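Local coordinates for protein paenibacillus xanthan lyase (Paenibacillus, PDB 6F2P) that probably cleaves the polysaccharide xanthan by beta-elimination, as a lyase of polysaccharide lyase family 8, at residues D214-A224 against K365-A373; Q446-A457 against G470-T481. All coordinates share one frame; numbering follows the deposited sequence.

Interaction 1 of 2, residues D214-A224 against K365-A373; sequences DGSFVQHTYYA and KQFSGMDRA
D214-A224 meets the tight turn of K365-A373 where S216 lies beside G369, their CA atoms 5.4 Å apart; no backbone hydrogen bond joins the two segments. F367 to M370 form a type I turn, and D371 and R372 opposite F367 make a G1 beta bulge. The carboxylate of D214 works on both sides of the contact. Its OD2 accepts from G369 N at 2.8 Å, on the syn side. Its OD1 takes S216 N, closing an Asx turn, and S216 OG. The side chain of M370 lies against S216, with M370 CG 3.4 Å from S216 OG. Chi1 of 66° sets CG between the backbone N and carbonyl carbon, and the extended chain beyond carries SD to a weak hydrogen bond from F217 N at 3.6 Å. That N also bonds N226. A224 CB packs on M370 SD and lies over one face of the R372 guanidinium, 3.6 Å from NH2. R372 NE is held by M279 O. Water 1 joins D214 O, K365 NZ and Q366 O. The contact thus brings the alpha-helical and super-sandwich family regions together through a carboxylate gripped by three donors, which probably stabilise its negative charge.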
loop_
_atom_site.group_PDB
_atom_site.type_symbol
_atom_site.label_atom_id
_atom_site.label_comp_id
_atom_site.label_asym_id
_atom_site.label_seq_id
_atom_site.Cartn_x
_atom_site.Cartn_y
_atom_site.Cartn_z
ATOM N N ASP A 214 -4.171 -8.002 -0.574
ATOM C CA ASP A 214 -4.690 -6.816 -1.258
ATOM C C ASP A 214 -4.615 -6.953 -2.778
ATOM O O ASP A 214 -5.049 -6.070 -3.509
ATOM C CB ASP A 214 -4.021 -5.508 -0.764
ATOM C CG ASP A 214 -2.531 -5.404 -1.132
ATOM O OD1 ASP A 214 -2.061 -6.145 -2.026
ATOM O OD2 ASP A 214 -1.827 -4.561 -0.525
ATOM N N GLY A 215 -4.050 -8.059 -3.247
ATOM C CA GLY A 215 -3.974 -8.323 -4.672
ATOM C C GLY A 215 -2.585 -8.143 -5.251
ATOM O O GLY A 215 -2.349 -8.515 -6.396
ATOM N N SER A 216 -1.676 -7.565 -4.467
ATOM C CA SER A 216 -0.303 -7.346 -4.906
ATOM C C SER A 216 0.427 -8.664 -5.117
ATOM O O SER A 216 0.153 -9.652 -4.430
ATOM C CB SER A 216 0.479 -6.550 -3.857
ATOM O OG SER A 216 -0.079 -5.270 -3.641
ATOM N N PHE A 217 1.358 -8.667 -6.067
ATOM C CA PHE A 217 2.382 -9.699 -6.137
ATOM C C PHE A 217 3.744 -9.035 -6.175
ATOM O O PHE A 217 3.988 -8.143 -6.983
ATOM C CB PHE A 217 2.220 -10.587 -7.363
ATOM C CG PHE A 217 3.258 -11.672 -7.456
ATOM C CD1 PHE A 217 3.051 -12.899 -6.852
ATOM C CD2 PHE A 217 4.445 -11.460 -8.136
ATOM C CE1 PHE A 217 4.005 -13.890 -6.926
ATOM C CE2 PHE A 217 5.405 -12.452 -8.210
ATOM C CZ PHE A 217 5.181 -13.667 -7.605
ATOM N N VAL A 218 4.635 -9.485 -5.304
ATOM C CA VAL A 218 5.988 -8.963 -5.262
ATOM C C VAL A 218 6.985 -10.084 -5.484
ATOM O O VAL A 218 6.837 -11.169 -4.936
ATOM C CB VAL A 218 6.275 -8.290 -3.907
ATOM C CG1 VAL A 218 7.765 -8.013 -3.731
ATOM C CG2 VAL A 218 5.465 -7.019 -3.780
ATOM N N GLN A 219 8.000 -9.821 -6.294
ATOM C CA GLN A 219 9.069 -10.783 -6.503
ATOM C C GLN A 219 10.372 -9.999 -6.567
ATOM O O GLN A 219 10.353 -8.781 -6.769
ATOM C CB GLN A 219 8.825 -11.601 -7.776
ATOM C CG GLN A 219 9.781 -12.768 -7.973
ATOM C CD GLN A 219 9.846 -13.714 -6.779
ATOM O OE1 GLN A 219 10.854 -13.759 -6.074
ATOM N NE2 GLN A 219 8.782 -14.492 -6.564
ATOM N N HIS A 220 11.490 -10.688 -6.371
ATOM C CA HIS A 220 12.792 -10.041 -6.213
ATOM C C HIS A 220 12.751 -9.030 -5.081
ATOM O O HIS A 220 13.398 -7.979 -5.134
ATOM C CB HIS A 220 13.277 -9.416 -7.518
ATOM C CG HIS A 220 13.631 -10.431 -8.558
ATOM N ND1 HIS A 220 14.286 -10.105 -9.728
ATOM C CD2 HIS A 220 13.425 -11.766 -8.605
ATOM C CE1 HIS A 220 14.464 -11.197 -10.449
ATOM N NE2 HIS A 220 13.946 -12.221 -9.790
ATOM N N THR A 221 11.950 -9.380 -4.075
ATOM C CA THR A 221 11.859 -8.674 -2.804
ATOM C C THR A 221 11.141 -7.319 -2.834
ATOM O O THR A 221 10.407 -7.001 -1.900
ATOM C CB THR A 221 13.238 -8.553 -2.118
ATOM O OG1 THR A 221 13.872 -9.836 -2.111
ATOM C CG2 THR A 221 13.079 -8.090 -0.684
ATOM N N TYR A 222 11.332 -6.532 -3.891
ATOM C CA TYR A 222 10.837 -5.150 -3.892
ATOM C C TYR A 222 10.116 -4.704 -5.164
ATOM O O TYR A 222 10.007 -3.501 -5.404
ATOM C CB TYR A 222 11.991 -4.167 -3.648
ATOM C CG TYR A 222 12.865 -4.487 -2.457
ATOM C CD1 TYR A 222 12.382 -4.367 -1.160
ATOM C CD2 TYR A 222 14.181 -4.897 -2.629
ATOM C CE1 TYR A 222 13.185 -4.653 -0.061
ATOM C CE2 TYR A 222 14.992 -5.191 -1.539
ATOM C CZ TYR A 222 14.492 -5.065 -0.258
ATOM O OH TYR A 222 15.299 -5.358 0.825
ATOM N N TYR A 223 9.635 -5.634 -5.986
ATOM C CA TYR A 223 9.086 -5.231 -7.279
ATOM C C TYR A 223 7.684 -5.753 -7.541
ATOM O O TYR A 223 7.372 -6.901 -7.248
ATOM C CB TYR A 223 10.039 -5.596 -8.432
ATOM C CG TYR A 223 11.434 -5.093 -8.172
ATOM C CD1 TYR A 223 12.338 -5.868 -7.465
ATOM C CD2 TYR A 223 11.834 -3.826 -8.578
ATOM C CE1 TYR A 223 13.596 -5.414 -7.182
ATOM C CE2 TYR A 223 13.107 -3.359 -8.302
ATOM C CZ TYR A 223 13.982 -4.163 -7.600
ATOM O OH TYR A 223 15.253 -3.736 -7.302
ATOM N N ALA A 224 6.843 -4.879 -8.081
ATOM C CA ALA A 224 5.502 -5.243 -8.505
ATOM C C ALA A 224 5.637 -6.216 -9.664
ATOM O O ALA A 224 6.230 -5.878 -10.684
ATOM C CB ALA A 224 4.755 -4.003 -8.944
ATOM N N LYS A 365 -9.156 -0.001 -7.039
ATOM C CA LYS A 365 -8.434 -0.936 -6.182
ATOM C C LYS A 365 -7.025 -0.464 -5.851
ATOM O O LYS A 365 -6.215 -0.231 -6.749
ATOM C CB LYS A 365 -8.409 -2.334 -6.813
ATOM C CG LYS A 365 -7.966 -3.447 -5.863
ATOM C CD LYS A 365 -8.283 -4.826 -6.426
ATOM C CE LYS A 365 -7.810 -5.940 -5.501
ATOM N NZ LYS A 365 -8.464 -5.864 -4.160
ATOM N N GLN A 366 -6.738 -0.318 -4.557
ATOM C CA GLN A 366 -5.410 0.093 -4.106
ATOM C C GLN A 366 -4.535 -1.110 -3.778
ATOM O O GLN A 366 -4.878 -1.912 -2.905
ATOM C CB GLN A 366 -5.496 0.987 -2.872
ATOM C CG GLN A 366 -4.230 1.773 -2.565
ATOM C CD GLN A 366 -4.228 3.145 -3.231
ATOM O OE1 GLN A 366 -5.279 3.766 -3.381
ATOM N NE2 GLN A 366 -3.051 3.615 -3.645
ATOM N N PHE A 367 -3.398 -1.218 -4.463
ATOM C CA PHE A 367 -2.458 -2.302 -4.225
ATOM C C PHE A 367 -1.305 -1.814 -3.361
ATOM O O PHE A 367 -0.193 -1.567 -3.842
ATOM C CB PHE A 367 -1.967 -2.871 -5.557
ATOM C CG PHE A 367 -3.077 -3.377 -6.430
ATOM C CD1 PHE A 367 -3.531 -4.676 -6.309
ATOM C CD2 PHE A 367 -3.693 -2.545 -7.342
ATOM C CE1 PHE A 367 -4.562 -5.143 -7.099
ATOM C CE2 PHE A 367 -4.729 -3.004 -8.134
ATOM C CZ PHE A 367 -5.165 -4.307 -8.013
ATOM N N SER A 368 -1.586 -1.680 -2.071
ATOM C CA SER A 368 -0.643 -1.105 -1.124
ATOM C C SER A 368 0.629 -1.929 -0.941
ATOM O O SER A 368 1.664 -1.403 -0.534
ATOM C CB SER A 368 -1.334 -0.926 0.225
ATOM O OG SER A 368 -2.339 0.064 0.129
ATOM N N GLY A 369 0.542 -3.225 -1.223
ATOM C CA GLY A 369 1.683 -4.110 -1.073
ATOM C C GLY A 369 2.747 -3.949 -2.150
ATOM O O GLY A 369 3.867 -4.436 -1.995
ATOM N N MET A 370 2.408 -3.266 -3.240
ATOM C CA MET A 370 3.364 -3.067 -4.318
ATOM C C MET A 370 3.315 -1.660 -4.913
ATOM O O MET A 370 3.709 -1.454 -6.064
ATOM C CB MET A 370 3.146 -4.104 -5.414
ATOM C CG MET A 370 1.826 -3.955 -6.125
ATOM S SD MET A 370 1.570 -5.305 -7.277
ATOM C CE MET A 370 -0.006 -4.861 -7.976
ATOM N N ASP A 371 2.841 -0.697 -4.128
ATOM C CA ASP A 371 2.749 0.694 -4.573
ATOM C C ASP A 371 2.104 0.863 -5.953
ATOM O O ASP A 371 2.680 1.499 -6.837
ATOM C CB ASP A 371 4.127 1.363 -4.545
ATOM C CG ASP A 371 4.696 1.485 -3.131
ATOM O OD1 ASP A 371 3.929 1.306 -2.149
ATOM O OD2 ASP A 371 5.915 1.766 -3.013
ATOM N N ARG A 372 0.921 0.281 -6.133
ATOM C CA ARG A 372 0.196 0.394 -7.398
ATOM C C ARG A 372 -1.268 0.706 -7.139
ATOM O O ARG A 372 -1.787 0.455 -6.050
ATOM C CB ARG A 372 0.299 -0.896 -8.214
ATOM C CG ARG A 372 1.704 -1.251 -8.657
ATOM C CD ARG A 372 2.205 -0.291 -9.725
ATOM N NE ARG A 372 3.417 -0.780 -10.388
ATOM C CZ ARG A 372 4.655 -0.449 -10.034
ATOM N NH1 ARG A 372 4.864 0.383 -9.015
ATOM N NH2 ARG A 372 5.688 -0.949 -10.701
ATOM N N ALA A 373 -1.938 1.245 -8.148
ATOM C CA ALA A 373 -3.362 1.541 -8.043
ATOM C C ALA A 373 -4.020 1.395 -9.412
ATOM O O ALA A 373 -3.389 1.640 -10.451
ATOM C CB ALA A 373 -3.579 2.943 -7.493
HETATM O O HOH W 1 -6.825 -3.800 -2.808
HETATM O O HOH W 2 6.488 -3.775 -12.273
#

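Interaction 2 of 2, residues Q446-A457 against G470-T481; sequences QTANSRSDKSWA and GMELHTVGKSLT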
loop_
_atom_site.group_PDB
_atom_site.type_symbol
_atom_site.label_atom_id
_atom_site.label_comp_id
_atom_site.label_asym_id
_atom_site.label_seq_id
_atom_site.Cartn_x
_atom_site.Cartn_y
_atom_site.Cartn_z
ATOM N N GLN A 446 18.156 7.158 -14.198
ATOM C CA GLN A 446 18.045 6.916 -12.776
ATOM C C GLN A 446 18.530 5.516 -12.477
ATOM O O GLN A 446 18.164 4.560 -13.166
ATOM C CB GLN A 446 16.595 7.103 -12.286
ATOM C CG GLN A 446 16.412 6.775 -10.808
ATOM C CD GLN A 446 14.979 6.921 -10.308
ATOM O OE1 GLN A 446 14.744 7.021 -9.100
ATOM N NE2 GLN A 446 14.018 6.927 -11.229
ATOM N N THR A 447 19.362 5.416 -11.448
ATOM C CA THR A 447 19.869 4.146 -10.958
ATOM C C THR A 447 18.751 3.113 -10.788
ATOM O O THR A 447 17.729 3.384 -10.148
ATOM C CB THR A 447 20.589 4.362 -9.624
ATOM O OG1 THR A 447 21.676 5.271 -9.832
ATOM C CG2 THR A 447 21.113 3.050 -9.056
ATOM N N ALA A 448 18.955 1.938 -11.374
ATOM C CA ALA A 448 17.981 0.863 -11.320
ATOM C C ALA A 448 17.978 0.126 -9.985
ATOM O O ALA A 448 18.892 0.266 -9.175
ATOM C CB ALA A 448 18.241 -0.118 -12.433
ATOM N N ASN A 449 16.936 -0.668 -9.778
ATOM C CA ASN A 449 16.864 -1.587 -8.655
ATOM C C ASN A 449 17.012 -0.914 -7.298
ATOM O O ASN A 449 17.648 -1.463 -6.398
ATOM C CB ASN A 449 17.913 -2.692 -8.800
ATOM C CG ASN A 449 18.010 -3.221 -10.219
ATOM O OD1 ASN A 449 17.001 -3.453 -10.878
ATOM N ND2 ASN A 449 19.236 -3.411 -10.694
ATOM N N SER A 450 16.416 0.267 -7.157
ATOM C CA SER A 450 16.589 1.072 -5.954
ATOM C C SER A 450 15.273 1.556 -5.364
ATOM O O SER A 450 14.327 1.853 -6.095
ATOM C CB SER A 450 17.438 2.294 -6.284
ATOM O OG SER A 450 18.631 1.919 -6.942
ATOM N N ARG A 451 15.225 1.662 -4.039
ATOM C CA ARG A 451 14.063 2.226 -3.364
ATOM C C ARG A 451 14.388 3.653 -2.940
ATOM O O ARG A 451 15.559 3.994 -2.754
ATOM C CB ARG A 451 13.681 1.373 -2.156
ATOM C CG ARG A 451 13.656 -0.096 -2.495
ATOM C CD ARG A 451 13.008 -0.961 -1.429
ATOM N NE ARG A 451 13.722 -0.976 -0.153
ATOM C CZ ARG A 451 14.954 -1.444 0.026
ATOM N NH1 ARG A 451 15.648 -1.927 -0.996
ATOM N NH2 ARG A 451 15.500 -1.416 1.235
ATOM N N SER A 452 13.360 4.488 -2.810
ATOM C CA SER A 452 13.556 5.883 -2.414
ATOM C C SER A 452 13.779 5.942 -0.915
ATOM O O SER A 452 13.692 4.924 -0.221
ATOM C CB SER A 452 12.347 6.750 -2.788
ATOM O OG SER A 452 11.243 6.533 -1.916
ATOM N N ASP A 453 14.071 7.132 -0.412
ATOM C CA ASP A 453 14.137 7.324 1.028
ATOM C C ASP A 453 12.808 7.904 1.545
ATOM O O ASP A 453 12.746 8.460 2.649
ATOM C CB ASP A 453 15.327 8.214 1.397
ATOM C CG ASP A 453 15.231 9.608 0.791
ATOM O OD1 ASP A 453 14.382 9.840 -0.100
ATOM O OD2 ASP A 453 16.015 10.480 1.209
ATOM N N LYS A 454 11.752 7.769 0.735
ATOM C CA LYS A 454 10.417 8.260 1.100
ATOM C C LYS A 454 9.413 7.116 1.251
ATOM O O LYS A 454 9.278 6.273 0.368
ATOM C CB LYS A 454 9.890 9.266 0.065
ATOM C CG LYS A 454 10.786 10.466 -0.199
ATOM C CD LYS A 454 10.992 11.328 1.026
ATOM C CE LYS A 454 11.796 12.577 0.685
ATOM N NZ LYS A 454 12.072 13.424 1.892
ATOM N N SER A 455 8.698 7.106 2.369
ATOM C CA SER A 455 7.747 6.045 2.675
ATOM C C SER A 455 6.319 6.381 2.255
ATOM O O SER A 455 5.459 5.500 2.206
ATOM C CB SER A 455 7.764 5.756 4.172
ATOM O OG SER A 455 7.513 6.947 4.900
ATOM N N TRP A 456 6.065 7.654 1.971
ATOM C CA TRP A 456 4.722 8.099 1.629
ATOM C C TRP A 456 4.401 7.698 0.199
ATOM O O TRP A 456 4.629 8.453 -0.743
ATOM C CB TRP A 456 4.607 9.619 1.779
ATOM C CG TRP A 456 3.246 10.171 2.181
ATOM C CD1 TRP A 456 2.989 10.975 3.256
ATOM C CD2 TRP A 456 1.980 9.991 1.507
ATOM N NE1 TRP A 456 1.654 11.301 3.303
ATOM C CE2 TRP A 456 1.011 10.713 2.245
ATOM C CE3 TRP A 456 1.575 9.295 0.361
ATOM C CZ2 TRP A 456 -0.337 10.757 1.876
ATOM C CZ3 TRP A 456 0.232 9.337 -0.006
ATOM C CH2 TRP A 456 -0.710 10.066 0.752
ATOM N N ALA A 457 3.871 6.497 0.039
ATOM C CA ALA A 457 3.309 6.089 -1.234
ATOM C C ALA A 457 2.116 5.194 -0.943
ATOM O O ALA A 457 2.217 4.238 -0.179
ATOM C CB ALA A 457 4.336 5.362 -2.067
ATOM N N GLY A 470 -1.197 9.043 -3.593
ATOM C CA GLY A 470 -0.126 10.005 -3.533
ATOM C C GLY A 470 1.231 9.353 -3.464
ATOM O O GLY A 470 1.380 8.209 -3.016
ATOM N N MET A 471 2.231 10.110 -3.903
ATOM C CA MET A 471 3.611 9.677 -3.858
ATOM C C MET A 471 4.498 10.870 -3.572
ATOM O O MET A 471 4.451 11.870 -4.292
ATOM C CB MET A 471 3.998 9.082 -5.208
ATOM C CG MET A 471 5.462 8.747 -5.355
ATOM S SD MET A 471 5.795 7.997 -6.961
ATOM C CE MET A 471 7.582 7.837 -6.870
ATOM N N GLU A 472 5.294 10.783 -2.514
ATOM C CA GLU A 472 6.399 11.715 -2.360
ATOM C C GLU A 472 7.585 11.188 -3.168
ATOM O O GLU A 472 8.286 10.259 -2.756
ATOM C CB GLU A 472 6.778 11.913 -0.896
ATOM C CG GLU A 472 7.842 12.984 -0.701
ATOM C CD GLU A 472 7.986 13.411 0.747
ATOM O OE1 GLU A 472 7.553 12.648 1.637
ATOM O OE2 GLU A 472 8.529 14.509 0.996
ATOM N N LEU A 473 7.781 11.767 -4.344
ATOM C CA LEU A 473 8.881 11.383 -5.199
ATOM C C LEU A 473 10.197 11.883 -4.635
ATOM O O LEU A 473 10.284 13.005 -4.147
ATOM C CB LEU A 473 8.678 11.967 -6.595
ATOM C CG LEU A 473 9.886 11.849 -7.525
ATOM C CD1 LEU A 473 10.212 10.383 -7.789
ATOM C CD2 LEU A 473 9.644 12.587 -8.834
ATOM N N HIS A 474 11.214 11.037 -4.679
ATOM C CA HIS A 474 12.587 11.489 -4.525
ATOM C C HIS A 474 13.469 10.626 -5.409
ATOM O O HIS A 474 13.865 9.529 -5.009
ATOM C CB HIS A 474 13.063 11.380 -3.085
ATOM C CG HIS A 474 14.460 11.885 -2.890
ATOM N ND1 HIS A 474 15.222 11.562 -1.785
ATOM C CD2 HIS A 474 15.230 12.687 -3.660
ATOM C CE1 HIS A 474 16.405 12.146 -1.889
ATOM N NE2 HIS A 474 16.438 12.831 -3.017
ATOM N N THR A 475 13.743 11.119 -6.613
ATOM C CA THR A 475 14.559 10.414 -7.593
ATOM C C THR A 475 15.859 9.933 -6.966
ATOM O O THR A 475 16.542 10.704 -6.288
ATOM C CB THR A 475 14.879 11.331 -8.790
ATOM O OG1 THR A 475 13.676 11.979 -9.229
ATOM C CG2 THR A 475 15.458 10.525 -9.942
ATOM N N VAL A 476 16.203 8.661 -7.159
ATOM C CA VAL A 476 17.421 8.161 -6.524
ATOM C C VAL A 476 18.646 8.702 -7.253
ATOM O O VAL A 476 18.661 8.789 -8.483
ATOM C CB VAL A 476 17.456 6.616 -6.359
ATOM C CG1 VAL A 476 16.053 6.062 -6.174
ATOM C CG2 VAL A 476 18.117 5.963 -7.524
ATOM N N GLY A 477 19.652 9.113 -6.489
ATOM C CA GLY A 477 20.832 9.730 -7.074
ATOM C C GLY A 477 20.625 11.185 -7.478
ATOM O O GLY A 477 21.530 11.825 -8.013
ATOM N N LYS A 478 19.434 11.713 -7.219
ATOM C CA LYS A 478 19.147 13.103 -7.530
ATOM C C LYS A 478 18.629 13.840 -6.301
ATOM O O LYS A 478 18.271 13.218 -5.298
ATOM C CB LYS A 478 18.137 13.194 -8.669
ATOM C CG LYS A 478 18.518 12.392 -9.923
ATOM C CD LYS A 478 19.818 12.852 -10.532
ATOM C CE LYS A 478 19.995 12.263 -11.937
ATOM N NZ LYS A 478 21.359 12.539 -12.509
ATOM N N SER A 479 18.605 15.166 -6.364
ATOM C CA SER A 479 18.027 15.929 -5.267
ATOM C C SER A 479 16.527 16.041 -5.497
ATOM O O SER A 479 15.759 16.241 -4.549
ATOM C CB SER A 479 18.646 17.320 -5.167
ATOM O OG SER A 479 18.322 18.103 -6.305
ATOM N N LEU A 480 16.132 15.905 -6.765
ATOM C CA LEU A 480 14.752 16.095 -7.193
ATOM C C LEU A 480 13.781 15.429 -6.248
ATOM O O LEU A 480 13.956 14.272 -5.869
ATOM C CB LEU A 480 14.524 15.569 -8.618
ATOM C CG LEU A 480 13.068 15.692 -9.091
ATOM C CD1 LEU A 480 12.583 17.139 -9.034
ATOM C CD2 LEU A 480 12.849 15.120 -10.485
ATOM N N THR A 481 12.765 16.182 -5.850
ATOM C CA THR A 481 11.731 15.655 -4.982
ATOM C C THR A 481 10.414 16.344 -5.312
ATOM O O THR A 481 10.401 17.469 -5.818
ATOM C CB THR A 481 12.111 15.847 -3.505
ATOM O OG1 THR A 481 11.299 15.006 -2.679
ATOM C CG2 THR A 481 11.958 17.304 -3.100
HETATM O O HOH W 3 20.173 7.667 -10.526
HETATM O O HOH W 4 8.877 7.362 -3.312
HETATM O O HOH W 5 15.264 8.570 -2.666
HETATM O O HOH W 6 7.623 9.998 2.764
#
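The loop that precedes strand 457-462 runs along strand 466-474 and the turn after it, at one margin of the large antiparallel sheet of the super-sandwich region. A457 and M471 form an antiparallel non-hydrogen-bonded pair, with CA atoms 4.5 Å apart. Next to it E472 N donates to W456 O at 3.0 Å. W456, the centre of an inverse gamma turn, sets the edge of its indole against G470 O, 3.4 Å from CZ3; its NE1 bonds F661 O. K454 folds over E472. A bend at chi2 (-62°) lays K454 CD 3.7 Å from E472 CD, the carboxylate carbon. The salt bridge from K454 NZ to E472 OE2 is long, at 3.8 Å. The other oxygen, E472 OE1, takes a water that W456 N also binds. Further on, H474 ND1 donates to D453 OD1 at 2.6 Å. The carboxylate lies at the ring edge, with the two planes 39° apart. At the far end Q446 reaches across V476 at about a right angle, and its OE1 accepts V476 N at 2.9 Å and 169°. Q446 NE2 bonds D409. V476 CG2 packs on T447 CB, 3.6 Å away. Waters 3, 4 and 5 link further polar groups of the two segments. Hydrogen bonds and bridging waters thus fix the loop, and V476, W456 and the aliphatic part of K454 supply the packing. The D453 bond and a weak one from H474 NE2 to K478 O hold both ring nitrogens, fixing the ring's rotation.

Interaction 1 is buried near the centre of the chain. It joins segments 141 residues apart, from the alpha-helical and super-sandwich family regions. Interaction 2 is partly exposed and joins neighbouring segments of the super-sandwich region alone, yet it buries more surface. Both use carboxylates and bridging waters. Interaction 1 adds the M370 thioether and has no backbone hydrogen bond between its segments. Interaction 2 adds strand pairing, a His-carboxylate bond and four waters. The centres of interactions 1 and 2 are about 17 Å apart, yet they touch. Y223 packs on N449, and the ring of Y222 makes a cation-pi contact with R451. R390 bonds both D371 and S455, so it ties the loop 446-457 to the turn of interaction 1.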